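PDB 4E72: DUF3298 domain-containing protein, which is of unknown function but carries a DUF3298 domain and is probably exported as a lipoprotein in Pseudomonas aeruginosa. Local coordinates for residues 31-36 and 66-71; 45-50 and 119-124; 194-197 and 203-206. All blocks are in the same frame, centred on the assembly; numbering follows the deposited sequence.

Interaction 1 (31-36 and 66-71)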
loop_
_atom_site.group_PDB
_atom_site.type_symbol
_atom_site.label_atom_id
_atom_site.label_comp_id
_atom_site.label_asym_id
_atom_site.label_seq_id
_atom_site.Cartn_x
_atom_site.Cartn_y
_atom_site.Cartn_z
ATOM N N VAL A 31 -1.781 -14.082 -14.854
ATOM C CA VAL A 31 -1.951 -12.687 -14.427
ATOM C C VAL A 31 -3.280 -12.571 -13.694
ATOM O O VAL A 31 -4.336 -12.867 -14.261
ATOM C CB VAL A 31 -1.831 -11.609 -15.543
ATOM C CG1 VAL A 31 -2.094 -10.213 -14.969
ATOM C CG2 VAL A 31 -0.455 -11.650 -16.188
ATOM N N ASN A 32 -3.221 -12.136 -12.436
ATOM C CA ASN A 32 -4.412 -11.985 -11.613
ATOM C C ASN A 32 -4.552 -10.516 -11.185
ATOM O O ASN A 32 -3.710 -10.010 -10.451
ATOM C CB ASN A 32 -4.352 -12.962 -10.413
ATOM C CG ASN A 32 -5.576 -12.952 -9.528
ATOM O OD1 ASN A 32 -6.054 -11.902 -9.072
ATOM N ND2 ASN A 32 -6.074 -14.134 -9.221
ATOM N N ILE A 33 -5.592 -9.827 -11.694
ATOM C CA ILE A 33 -5.849 -8.401 -11.428
ATOM C C ILE A 33 -7.218 -8.227 -10.765
ATOM O O ILE A 33 -8.235 -8.610 -11.344
ATOM C CB ILE A 33 -5.729 -7.532 -12.726
ATOM C CG1 ILE A 33 -4.274 -7.531 -13.263
ATOM C CG2 ILE A 33 -6.234 -6.070 -12.491
ATOM C CD1 ILE A 33 -4.155 -7.154 -14.703
ATOM N N ASP A 34 -7.227 -7.630 -9.558
ATOM C CA ASP A 34 -8.409 -7.351 -8.742
ATOM C C ASP A 34 -8.426 -5.864 -8.401
ATOM O O ASP A 34 -7.835 -5.437 -7.412
ATOM C CB ASP A 34 -8.401 -8.232 -7.473
ATOM C CG ASP A 34 -9.583 -8.057 -6.523
ATOM O OD1 ASP A 34 -10.548 -7.324 -6.886
ATOM O OD2 ASP A 34 -9.538 -8.631 -5.405
ATOM N N THR A 35 -9.087 -5.067 -9.238
ATOM C CA THR A 35 -9.080 -3.627 -9.040
ATOM C C THR A 35 -10.494 -3.089 -8.750
ATOM O O THR A 35 -11.430 -3.872 -8.536
ATOM C CB THR A 35 -8.364 -2.946 -10.204
ATOM O OG1 THR A 35 -8.043 -1.611 -9.818
ATOM C CG2 THR A 35 -9.154 -2.996 -11.522
ATOM N N LEU A 36 -10.608 -1.740 -8.682
ATOM C CA LEU A 36 -11.821 -1.013 -8.335
ATOM C C LEU A 36 -12.127 0.163 -9.247
ATOM O O LEU A 36 -11.221 0.873 -9.701
ATOM C CB LEU A 36 -11.679 -0.426 -6.914
ATOM C CG LEU A 36 -11.485 -1.350 -5.727
ATOM C CD1 LEU A 36 -11.008 -0.554 -4.538
ATOM C CD2 LEU A 36 -12.774 -2.090 -5.380
ATOM N N ALA A 66 0.578 1.554 -20.752
ATOM C CA ALA A 66 -0.499 2.555 -20.716
ATOM C C ALA A 66 -1.716 2.134 -19.884
ATOM O O ALA A 66 -2.524 2.986 -19.517
ATOM C CB ALA A 66 -0.963 2.855 -22.133
ATOM N N SER A 67 -1.879 0.818 -19.638
ATOM C CA SER A 67 -3.036 0.298 -18.945
ATOM C C SER A 67 -2.762 -1.067 -18.366
ATOM O O SER A 67 -1.829 -1.763 -18.789
ATOM C CB SER A 67 -4.217 0.203 -19.910
ATOM O OG SER A 67 -3.956 -0.731 -20.945
ATOM N N LEU A 68 -3.637 -1.480 -17.446
ATOM C CA LEU A 68 -3.574 -2.793 -16.835
ATOM C C LEU A 68 -3.790 -3.908 -17.885
ATOM O O LEU A 68 -3.170 -4.957 -17.746
ATOM C CB LEU A 68 -4.571 -2.906 -15.661
ATOM C CG LEU A 68 -4.071 -2.224 -14.386
ATOM C CD1 LEU A 68 -5.191 -2.074 -13.371
ATOM C CD2 LEU A 68 -2.842 -2.964 -13.780
ATOM N N ALA A 69 -4.597 -3.660 -18.951
ATOM C CA ALA A 69 -4.803 -4.643 -20.038
ATOM C C ALA A 69 -3.543 -4.741 -20.893
ATOM O O ALA A 69 -3.206 -5.827 -21.343
ATOM C CB ALA A 69 -5.990 -4.249 -20.902
ATOM N N ALA A 70 -2.849 -3.593 -21.128
ATOM C CA ALA A 70 -1.586 -3.595 -21.868
ATOM C C ALA A 70 -0.517 -4.345 -21.048
ATOM O O ALA A 70 0.249 -5.114 -21.622
ATOM C CB ALA A 70 -1.133 -2.172 -22.194
ATOM N N TYR A 71 -0.500 -4.157 -19.713
ATOM C CA TYR A 71 0.455 -4.848 -18.827
ATOM C C TYR A 71 0.229 -6.371 -18.855
ATOM O O TYR A 71 1.190 -7.126 -18.976
ATOM C CB TYR A 71 0.382 -4.337 -17.367
ATOM C CG TYR A 71 1.157 -5.217 -16.400
ATOM C CD1 TYR A 71 2.550 -5.193 -16.370
ATOM C CD2 TYR A 71 0.500 -6.124 -15.565
ATOM C CE1 TYR A 71 3.267 -6.042 -15.535
ATOM C CE2 TYR A 71 1.214 -7.000 -14.743
ATOM C CZ TYR A 71 2.595 -6.932 -14.711
ATOM O OH TYR A 71 3.316 -7.716 -13.846
#
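Apolar contact between I33 on strand 30-37 and L68 in the first turn of helix 68-78 carries this meeting. The ethyl arm of I33 (chi1 -65°, CG1 anti to the carbonyl carbon) extends to the helix backbone, where CD1 rests 3.9 Å from L68 O. The other branch faces the leucine end: I33 CG2 lies 4.2 Å from L68 CD1. Two residues along the same strand face, T35 reaches that leucine methyl more loosely, with its CG2 4.5 Å from L68 CD1. V31 CG1 stands 4.6 Å from Y71 CE2, a looser approach at the other end. The strand and helix belong to a beta-alpha-beta crossover: strand 30-37 runs parallel to its neighbour 84-95, and helices 44-54 and 68-78 lie on the connection. L68 also packs on L87 of strand 84-95.

The polar interactions lie within the helix start and around it. S67 is the N-cap, its OG accepting from A70 N at 3.1 Å with an N-H...O angle of 156°, while L68 N makes a weak hydrogen bond to E49 OE2 of helix 44-54. Y71 OH is hydrogen-bonded to S85 OG.

Interaction 2 (45-50 and 119-124)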
loop_
_atom_site.group_PDB
_atom_site.type_symbol
_atom_site.label_atom_id
_atom_site.label_comp_id
_atom_site.label_asym_id
_atom_site.label_seq_id
_atom_site.Cartn_x
_atom_site.Cartn_y
_atom_site.Cartn_z
ATOM N N ASP A 45 -10.599 6.208 -10.556
ATOM C CA ASP A 45 -10.359 5.032 -11.418
ATOM C C ASP A 45 -8.927 5.072 -12.072
ATOM O O ASP A 45 -8.188 4.112 -11.834
ATOM C CB ASP A 45 -11.473 4.860 -12.488
ATOM C CG ASP A 45 -12.927 4.832 -11.982
ATOM O OD1 ASP A 45 -13.136 4.847 -10.744
ATOM O OD2 ASP A 45 -13.854 4.796 -12.827
ATOM N N PRO A 46 -8.473 6.156 -12.791
ATOM C CA PRO A 46 -7.112 6.126 -13.375
ATOM C C PRO A 46 -5.989 6.270 -12.343
ATOM O O PRO A 46 -4.842 5.914 -12.637
ATOM C CB PRO A 46 -7.105 7.311 -14.343
ATOM C CG PRO A 46 -8.156 8.220 -13.859
ATOM C CD PRO A 46 -9.201 7.378 -13.206
ATOM N N ILE A 47 -6.312 6.818 -11.154
ATOM C CA ILE A 47 -5.380 7.009 -10.035
ATOM C C ILE A 47 -5.024 5.621 -9.449
ATOM O O ILE A 47 -3.859 5.344 -9.124
ATOM C CB ILE A 47 -6.023 7.959 -8.987
ATOM C CG1 ILE A 47 -5.935 9.444 -9.459
ATOM C CG2 ILE A 47 -5.429 7.746 -7.587
ATOM C CD1 ILE A 47 -6.801 10.492 -8.594
ATOM N N VAL A 48 -6.026 4.757 -9.341
ATOM C CA VAL A 48 -5.839 3.400 -8.845
ATOM C C VAL A 48 -5.058 2.597 -9.894
ATOM O O VAL A 48 -4.071 1.948 -9.546
ATOM C CB VAL A 48 -7.208 2.759 -8.512
ATOM C CG1 VAL A 48 -7.090 1.253 -8.333
ATOM C CG2 VAL A 48 -7.804 3.402 -7.275
ATOM N N GLU A 49 -5.480 2.672 -11.174
ATOM C CA GLU A 49 -4.819 1.952 -12.276
ATOM C C GLU A 49 -3.321 2.293 -12.335
ATOM O O GLU A 49 -2.512 1.374 -12.382
ATOM C CB GLU A 49 -5.498 2.241 -13.633
ATOM C CG GLU A 49 -4.898 1.405 -14.764
ATOM C CD GLU A 49 -5.571 1.477 -16.116
ATOM O OE1 GLU A 49 -5.428 2.518 -16.797
ATOM O OE2 GLU A 49 -6.144 0.449 -16.542
ATOM N N ARG A 50 -2.956 3.595 -12.291
ATOM C CA ARG A 50 -1.563 4.050 -12.345
ATOM C C ARG A 50 -0.774 3.554 -11.122
ATOM O O ARG A 50 0.354 3.078 -11.288
ATOM C CB ARG A 50 -1.487 5.591 -12.451
ATOM C CG ARG A 50 -0.110 6.183 -12.122
ATOM C CD ARG A 50 0.819 6.246 -13.320
ATOM N NE ARG A 50 0.921 7.613 -13.833
ATOM C CZ ARG A 50 1.885 8.468 -13.507
ATOM N NH1 ARG A 50 2.856 8.103 -12.677
ATOM N NH2 ARG A 50 1.889 9.695 -14.014
ATOM N N GLY A 119 1.249 -0.839 -0.800
ATOM C CA GLY A 119 1.129 0.605 -0.985
ATOM C C GLY A 119 -0.197 1.147 -0.478
ATOM O O GLY A 119 -1.144 0.391 -0.201
ATOM N N PHE A 120 -0.261 2.462 -0.329
ATOM C CA PHE A 120 -1.500 3.129 0.085
ATOM C C PHE A 120 -1.836 4.257 -0.870
ATOM O O PHE A 120 -0.942 4.853 -1.482
ATOM C CB PHE A 120 -1.392 3.707 1.511
ATOM C CG PHE A 120 -1.337 2.722 2.649
ATOM C CD1 PHE A 120 -2.350 1.778 2.829
ATOM C CD2 PHE A 120 -0.338 2.807 3.611
ATOM C CE1 PHE A 120 -2.317 0.886 3.910
ATOM C CE2 PHE A 120 -0.315 1.927 4.701
ATOM C CZ PHE A 120 -1.295 0.962 4.835
ATOM N N ILE A 121 -3.121 4.551 -0.979
ATOM C CA ILE A 121 -3.667 5.744 -1.616
ATOM C C ILE A 121 -4.521 6.410 -0.526
ATOM O O ILE A 121 -5.391 5.760 0.051
ATOM C CB ILE A 121 -4.470 5.500 -2.919
ATOM C CG1 ILE A 121 -3.659 4.725 -3.987
ATOM C CG2 ILE A 121 -5.042 6.842 -3.463
ATOM C CD1 ILE A 121 -4.508 4.210 -5.195
ATOM N N ASN A 122 -4.244 7.667 -0.215
ATOM C CA ASN A 122 -5.046 8.465 0.719
ATOM C C ASN A 122 -5.764 9.527 -0.113
ATOM O O ASN A 122 -5.187 10.546 -0.442
ATOM C CB ASN A 122 -4.196 9.086 1.830
ATOM C CG ASN A 122 -3.564 8.080 2.728
ATOM O OD1 ASN A 122 -4.137 7.713 3.760
ATOM N ND2 ASN A 122 -2.379 7.593 2.338
ATOM N N TYR A 123 -6.975 9.230 -0.546
ATOM C CA TYR A 123 -7.735 10.136 -1.392
ATOM C C TYR A 123 -8.721 10.984 -0.587
ATOM O O TYR A 123 -9.639 10.445 0.036
ATOM C CB TYR A 123 -8.476 9.338 -2.474
ATOM C CG TYR A 123 -9.115 10.229 -3.513
ATOM C CD1 TYR A 123 -8.371 10.737 -4.576
ATOM C CD2 TYR A 123 -10.467 10.548 -3.447
ATOM C CE1 TYR A 123 -8.951 11.571 -5.530
ATOM C CE2 TYR A 123 -11.058 11.395 -4.391
ATOM C CZ TYR A 123 -10.292 11.905 -5.428
ATOM O OH TYR A 123 -10.862 12.694 -6.391
ATOM N N ASP A 124 -8.546 12.309 -0.620
ATOM C CA ASP A 124 -9.450 13.262 0.046
ATOM C C ASP A 124 -10.540 13.711 -0.934
ATOM O O ASP A 124 -10.245 14.309 -1.966
ATOM C CB ASP A 124 -8.666 14.462 0.590
ATOM C CG ASP A 124 -9.466 15.486 1.398
ATOM O OD1 ASP A 124 -10.564 15.133 1.917
ATOM O OD2 ASP A 124 -8.974 16.609 1.563
#
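I47 and V48 of helix 44-54 pack on I121 and Y123 of strand 115-124, the helix lying along the strand on one face of the six-stranded mixed sheet. The short segments run nearly antiparallel, at 162°, with their axes 10.3 Å apart, and aliphatic side chains and the Y123 ring fill the gap.

The tight part centres on the I121 ethyl arm, whose methyl butts against the helix itself: I121 CD1 is 4.0 Å from V48 CA. The same methyl meets V48 CG2, also at 4.0 Å, and the two side chains cross at about a right angle. V48 CG1 is anti to the backbone N (chi1 166°), which leaves CG2 beside that N and turned to I121. The I47 carbonyl adds to this seat, with O 4.1 Å from I121 CD1, and the branch methyls follow, I47 CG2 lying 4.2 Å from I121 CG2. I101 of strand 98-108 packs against V48 from the sheet, and V130 touches both I47 and I121.

The side of the helix turned from the strand is looser: P46 and R50 are exposed, R50 salt-bridged to E54, and E49 points away. On the strand's other face F120 and N122 pack against strand 179-181, so this strand is packed on both faces. I47, only partly exposed, closes the edge of the contact over Y123, whose OH is hydrogen-bonded to E41 OE2. The ring is met obliquely by a single methyl, I47 CD1, 3.9 Å from Y123 CE1.

Interaction 3 (194-197 and 203-206)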
loop_
_atom_site.group_PDB
_atom_site.type_symbol
_atom_site.label_atom_id
_atom_site.label_comp_id
_atom_site.label_asym_id
_atom_site.label_seq_id
_atom_site.Cartn_x
_atom_site.Cartn_y
_atom_site.Cartn_z
ATOM N N TYR A 194 11.176 -7.284 4.426
ATOM C CA TYR A 194 12.630 -7.214 4.448
ATOM C C TYR A 194 13.181 -5.780 4.577
ATOM O O TYR A 194 14.285 -5.533 4.115
ATOM C CB TYR A 194 13.183 -7.885 3.158
ATOM C CG TYR A 194 14.516 -8.571 3.317
ATOM C CD1 TYR A 194 14.641 -9.724 4.092
ATOM C CD2 TYR A 194 15.634 -8.129 2.616
ATOM C CE1 TYR A 194 15.854 -10.402 4.187
ATOM C CE2 TYR A 194 16.843 -8.818 2.677
ATOM C CZ TYR A 194 16.956 -9.936 3.486
ATOM O OH TYR A 194 18.167 -10.566 3.618
ATOM N N SER A 195 12.458 -4.845 5.240
ATOM C CA SER A 195 12.987 -3.488 5.427
ATOM C C SER A 195 13.340 -3.244 6.892
ATOM O O SER A 195 14.406 -2.701 7.154
ATOM C CB SER A 195 12.009 -2.429 4.929
ATOM O OG SER A 195 10.756 -2.560 5.564
ATOM N N ILE A 196 12.439 -3.623 7.844
ATOM C CA ILE A 196 12.640 -3.489 9.290
ATOM C C ILE A 196 12.480 -4.855 9.995
ATOM O O ILE A 196 12.522 -4.925 11.235
ATOM C CB ILE A 196 11.735 -2.392 9.949
ATOM C CG1 ILE A 196 10.206 -2.657 9.720
ATOM C CG2 ILE A 196 12.194 -0.970 9.545
ATOM C CD1 ILE A 196 9.271 -2.043 10.767
ATOM N N ALA A 197 12.310 -5.942 9.213
ATOM C CA ALA A 197 12.142 -7.295 9.768
ATOM C C ALA A 197 12.335 -8.341 8.696
ATOM O O ALA A 197 12.097 -8.025 7.541
ATOM C CB ALA A 197 10.745 -7.439 10.378
ATOM N N HIS A 203 4.561 -7.813 6.399
ATOM C CA HIS A 203 4.574 -6.369 6.193
ATOM C C HIS A 203 4.257 -5.676 7.512
ATOM O O HIS A 203 3.073 -5.483 7.798
ATOM C CB HIS A 203 3.577 -6.003 5.078
ATOM C CG HIS A 203 3.994 -6.519 3.739
ATOM N ND1 HIS A 203 3.376 -7.616 3.160
ATOM C CD2 HIS A 203 4.998 -6.106 2.930
ATOM C CE1 HIS A 203 4.027 -7.834 2.029
ATOM N NE2 HIS A 203 4.983 -6.923 1.831
ATOM N N PRO A 204 5.286 -5.353 8.359
ATOM C CA PRO A 204 4.993 -4.754 9.671
ATOM C C PRO A 204 4.183 -3.462 9.587
ATOM O O PRO A 204 4.382 -2.638 8.686
ATOM C CB PRO A 204 6.380 -4.491 10.275
ATOM C CG PRO A 204 7.308 -5.400 9.544
ATOM C CD PRO A 204 6.738 -5.534 8.166
ATOM N N GLU A 205 3.236 -3.326 10.519
ATOM C CA GLU A 205 2.386 -2.138 10.643
ATOM C C GLU A 205 2.647 -1.443 11.953
ATOM O O GLU A 205 2.417 -2.020 13.021
ATOM C CB GLU A 205 0.882 -2.463 10.517
ATOM C CG GLU A 205 0.431 -2.690 9.084
ATOM C CD GLU A 205 -1.063 -2.854 8.854
ATOM O OE1 GLU A 205 -1.859 -2.557 9.774
ATOM O OE2 GLU A 205 -1.440 -3.258 7.732
ATOM N N LEU A 206 3.155 -0.205 11.851
ATOM C CA LEU A 206 3.402 0.673 12.986
ATOM C C LEU A 206 2.193 1.565 13.161
ATOM O O LEU A 206 1.606 1.998 12.152
ATOM C CB LEU A 206 4.674 1.509 12.752
ATOM C CG LEU A 206 5.981 1.029 13.404
ATOM C CD1 LEU A 206 6.338 -0.399 13.007
ATOM C CD2 LEU A 206 7.114 1.955 13.039
#
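The long connection of an antiparallel hairpin, between strands 187-190 and 205-208 of the three-stranded sheet, folds back here on the start of the strand that follows it and the proline before it, all within the DUF3298 domain. I196 packs on P204 and L206, A197 on P204, and the contact is wholly apolar.

P204 is gripped from two residues. Its ring is skirted by the I196 side chain, the two sliding past each other in opposite directions: I196 CD1 is 3.8 Å from P204 CB, and I196 CG1 is 4.0 Å from P204 CG. A197 CB meets the same P204 CG, at 4.1 Å, and this methyl contact involves no other residue of the strand segment. I196 takes up the less usual first torsion, chi1 58°, with CG1 wedged between the backbone N and the carbonyl carbon; this, with the extended chi2 (155°), brings CD1 to the CB-CG side of the proline ring. From there the methyl continues to L206, with I196 CD1 4.0 Å from L206 CD1, although L206 is modelled in two conformers and this touch is correspondingly doubtful.

The polar groups look elsewhere. E205 turns away from the connection, its OE2 salt-bridged to R92 and K190, and S195 OG is hydrogen-bonded to D192 O within the connection.

Backbone bonds of P204 with Y191 and of L206 with L189 tie the segment to strand 187-190 and the residue after it. Helix 142-159 packs alongside, W156 touching A197, P204 and L206, while H203 reaches P116 and R118 of strand 115-124 in the large sheet.

Overall arrangement
All three contacts are buried and apolar, but they serve different layers. Interactions 1 and 2 share one face of the six-stranded sheet: their segments alternate along the chain, their centres are about 14 Å apart, and T35 packing on V48 and the weak L68 N to E49 OE2 bond join them. Interaction 1 adds a polar helix start with its N-cap, whereas interaction 2 brings methyl branches and a tyrosine ring against the first turns of helix 44-54. Interaction 3 lies on the other side of the chain's centre, about 22 Å from interaction 2 between centres and without touching it. It joins a loop to the lead-in of a strand, I196 and P204 sharing most of the surface.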